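Local coordinates for protein serine protease inhibitor infestin (Triatoma infestans, PDB 2ERW) that probably inhibits serine proteases, among them blood-clotting factor XIIa, through a small disulfide-linked Kazal-type domain, at residues A[21-26]-A[38-43]. Residues are numbered along the deposited sequence; the frame is centred on the assembly and turned at random.
Sequences KTYGNP and PGLKLV
The hydrophobic core of this Kazal domain, where the sheet and the helix close on each other, holds the meeting of Tyr23 with Leu40. The two side chains run head-on towards each other, and the methyl CD2 of Leu40 does most of the touching: it lies 3.5 Å from Tyr23 OH and 3.6 Å from Tyr23 CZ. It meets the ring obliquely at its phenol end, with Tyr23 CE2 at 3.8 Å. The second methyl reaches the same ring carbon more loosely, Leu40 CD1 being 4.2 Å from Tyr23 CE2. In Leu40, CG anti to the backbone N (chi1 -180°) carries both methyls forward to the tyrosine ring. The methyl CD2 lies against the oxygen, but the polar partner of the phenol is Asp19: Tyr23 OH hydrogen-bonds Asp19 OD2.

Tyr23 sits on strand 22-23, which pairs antiparallel with strand 15-17, and its side chain rests on Leu29 and Ala32 of helix 26-35. Leu40 reaches Ala32 and Ala33 of the same helix, which forms most of the connection between 21-26 and 38-43. Backbone hydrogen bonds of Val43 with Cys16 and of Lys41 with Ser18 set 38-43 beside strand 15-17 as well, in line with the small Kazal sheet packed against one helix.

Nearer the start of that helix the contact thins out. Pro26, its first residue, offers CB to Leu42 CD1 at 4.2 Å, a light apolar touch beside Val15, which both side chains also meet. Asn25 just before it is the N-cap: its OD1 accepts a hydrogen bond from Met28 N.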
ATOM      1  N   LYS A  21      -5.667  -1.665  -2.903  1.00 21.98           N
ATOM      2  CA  LYS A  21      -4.866  -0.542  -3.364  1.00 22.34           C
ATOM      3  C   LYS A  21      -3.411  -0.849  -3.133  1.00 21.82           C
ATOM      4  O   LYS A  21      -3.036  -1.390  -2.103  1.00 21.76           O
ATOM      5  CB  LYS A  21      -5.225   0.713  -2.584  1.00 22.78           C
ATOM      6  CG  LYS A  21      -4.481   1.949  -2.991  1.00 25.63           C
ATOM      7  CD  LYS A  21      -5.090   3.171  -2.340  1.00 27.01           C
ATOM      8  CE  LYS A  21      -4.399   4.442  -2.784  1.00 30.43           C
ATOM      9  NZ  LYS A  21      -5.119   5.666  -2.346  0.50 29.09           N
ATOM     10  N   THR A  22      -2.580  -0.489  -4.097  1.00 21.23           N
ATOM     11  CA  THR A  22      -1.161  -0.575  -3.923  1.00 21.49           C
ATOM     12  C   THR A  22      -0.683   0.595  -3.118  1.00 21.09           C
ATOM     13  O   THR A  22      -1.103   1.700  -3.296  1.00 21.50           O
ATOM     14  CB  THR A  22      -0.471  -0.560  -5.262  1.00 21.57           C
ATOM     15  OG1 THR A  22      -0.915  -1.708  -5.995  1.00 21.76           O
ATOM     16  CG2 THR A  22       1.029  -0.607  -5.106  1.00 23.10           C
ATOM     17  N   TYR A  23       0.211   0.303  -2.193  1.00 21.19           N
ATOM     18  CA  TYR A  23       0.879   1.347  -1.440  1.00 20.87           C
ATOM     19  C   TYR A  23       2.330   1.380  -1.835  1.00 20.84           C
ATOM     20  O   TYR A  23       2.935   0.343  -2.118  1.00 21.65           O
ATOM     21  CB  TYR A  23       0.687   1.106   0.057  1.00 21.59           C
ATOM     22  CG  TYR A  23      -0.737   1.362   0.383  1.00 20.49           C
ATOM     23  CD1 TYR A  23      -1.152   2.638   0.695  1.00 21.27           C
ATOM     24  CD2 TYR A  23      -1.682   0.370   0.281  1.00 20.79           C
ATOM     25  CE1 TYR A  23      -2.467   2.920   0.930  1.00 21.35           C
ATOM     26  CE2 TYR A  23      -3.014   0.631   0.500  1.00 20.67           C
ATOM     27  CZ  TYR A  23      -3.393   1.914   0.844  1.00 21.03           C
ATOM     28  OH  TYR A  23      -4.696   2.243   1.059  1.00 21.95           O
ATOM     29  N   GLY A  24       2.886   2.574  -1.828  1.00 20.66           N
ATOM     30  CA  GLY A  24       4.198   2.757  -2.372  1.00 21.54           C
ATOM     31  C   GLY A  24       5.272   2.122  -1.554  1.00 21.02           C
ATOM     32  O   GLY A  24       6.352   1.885  -2.065  1.00 22.70           O
ATOM     33  N   ASN A  25       5.001   1.890  -0.280  1.00 20.70           N
ATOM     34  CA  ASN A  25       5.868   1.111   0.565  1.00 20.71           C
ATOM     35  C   ASN A  25       5.074   0.791   1.799  1.00 20.01           C
ATOM     36  O   ASN A  25       3.974   1.290   1.987  1.00 20.33           O
ATOM     37  CB  ASN A  25       7.202   1.808   0.839  1.00 20.61           C
ATOM     38  CG  ASN A  25       7.037   3.194   1.418  1.00 20.79           C
ATOM     39  OD1 ASN A  25       6.272   3.411   2.353  1.00 20.58           O
ATOM     40  ND2 ASN A  25       7.814   4.126   0.906  1.00 21.22           N
ATOM     41  N   PRO A  26       5.577  -0.125   2.609  1.00 20.07           N
ATOM     42  CA  PRO A  26       4.832  -0.468   3.795  1.00 20.17           C
ATOM     43  C   PRO A  26       4.592   0.683   4.738  1.00 19.74           C
ATOM     44  O   PRO A  26       3.569   0.726   5.391  1.00 20.38           O
ATOM     45  CB  PRO A  26       5.701  -1.544   4.455  1.00 20.52           C
ATOM     46  CG  PRO A  26       6.379  -2.170   3.277  1.00 21.63           C
ATOM     47  CD  PRO A  26       6.693  -1.049   2.343  1.00 21.25           C
ATOM     48  N   PRO A  38      -9.411   2.162   7.917  1.00 18.23           N
ATOM     49  CA  PRO A  38      -9.376   1.333   9.106  1.00 18.90           C
ATOM     50  C   PRO A  38      -9.273  -0.130   8.750  1.00 19.51           C
ATOM     51  O   PRO A  38      -9.988  -0.613   7.869  1.00 20.61           O
ATOM     52  CB  PRO A  38     -10.728   1.598   9.740  1.00 18.27           C
ATOM     53  CG  PRO A  38     -11.082   2.958   9.238  1.00 18.49           C
ATOM     54  CD  PRO A  38     -10.604   3.029   7.871  1.00 17.92           C
ATOM     55  N   GLY A  39      -8.358  -0.817   9.416  1.00 19.94           N
ATOM     56  CA  GLY A  39      -8.254  -2.262   9.278  1.00 20.17           C
ATOM     57  C   GLY A  39      -7.382  -2.639   8.106  1.00 20.86           C
ATOM     58  O   GLY A  39      -7.222  -3.808   7.805  1.00 21.41           O
ATOM     59  N   LEU A  40      -6.809  -1.651   7.432  1.00 19.66           N
ATOM     60  CA  LEU A  40      -5.997  -1.937   6.272  1.00 20.32           C
ATOM     61  C   LEU A  40      -4.845  -2.831   6.653  1.00 20.79           C
ATOM     62  O   LEU A  40      -4.137  -2.561   7.614  1.00 21.33           O
ATOM     63  CB  LEU A  40      -5.442  -0.645   5.709  1.00 20.10           C
ATOM     64  CG  LEU A  40      -4.565  -0.775   4.473  1.00 20.08           C
ATOM     65  CD1 LEU A  40      -5.346  -1.351   3.323  1.00 21.93           C
ATOM     66  CD2 LEU A  40      -4.060   0.605   4.130  1.00 19.92           C
ATOM     67  N   LYS A  41      -4.639  -3.874   5.854  1.00 21.06           N
ATOM     68  CA  LYS A  41      -3.543  -4.796   6.083  1.00 21.61           C
ATOM     69  C   LYS A  41      -2.744  -4.950   4.829  1.00 21.56           C
ATOM     70  O   LYS A  41      -3.238  -4.798   3.729  1.00 21.45           O
ATOM     71  CB  LYS A  41      -4.079  -6.179   6.434  1.00 22.76           C
ATOM     72  CG  LYS A  41      -4.948  -6.217   7.682  1.00 25.77           C
ATOM     73  CD  LYS A  41      -4.097  -5.965   8.909  1.00 30.12           C
ATOM     74  CE  LYS A  41      -4.768  -6.474  10.175  0.75 32.56           C
ATOM     75  NZ  LYS A  41      -3.820  -6.316  11.313  0.75 34.86           N
ATOM     76  N   LEU A  42      -1.485  -5.297   5.015  1.00 21.35           N
ATOM     77  CA  LEU A  42      -0.607  -5.589   3.911  1.00 21.27           C
ATOM     78  C   LEU A  42      -0.860  -7.031   3.544  1.00 21.45           C
ATOM     79  O   LEU A  42      -0.580  -7.940   4.335  1.00 22.25           O
ATOM     80  CB  LEU A  42       0.828  -5.363   4.359  1.00 20.98           C
ATOM     81  CG  LEU A  42       1.871  -5.234   3.271  1.00 21.44           C
ATOM     82  CD1 LEU A  42       3.135  -4.797   3.947  1.00 22.58           C
ATOM     83  CD2 LEU A  42       2.093  -6.539   2.524  1.00 24.16           C
ATOM     84  N   VAL A  43      -1.420  -7.251   2.365  1.00 21.72           N
ATOM     85  CA  VAL A  43      -1.794  -8.606   1.995  1.00 22.16           C
ATOM     86  C   VAL A  43      -0.764  -9.348   1.178  1.00 21.28           C
ATOM     87  O   VAL A  43      -0.635 -10.563   1.303  1.00 21.22           O
ATOM     88  CB  VAL A  43      -3.201  -8.663   1.358  1.00 23.74           C
ATOM     89  CG1 VAL A  43      -4.226  -8.086   2.305  0.75 25.47           C
ATOM     90  CG2 VAL A  43      -3.241  -7.980   0.060  0.75 24.84           C
TER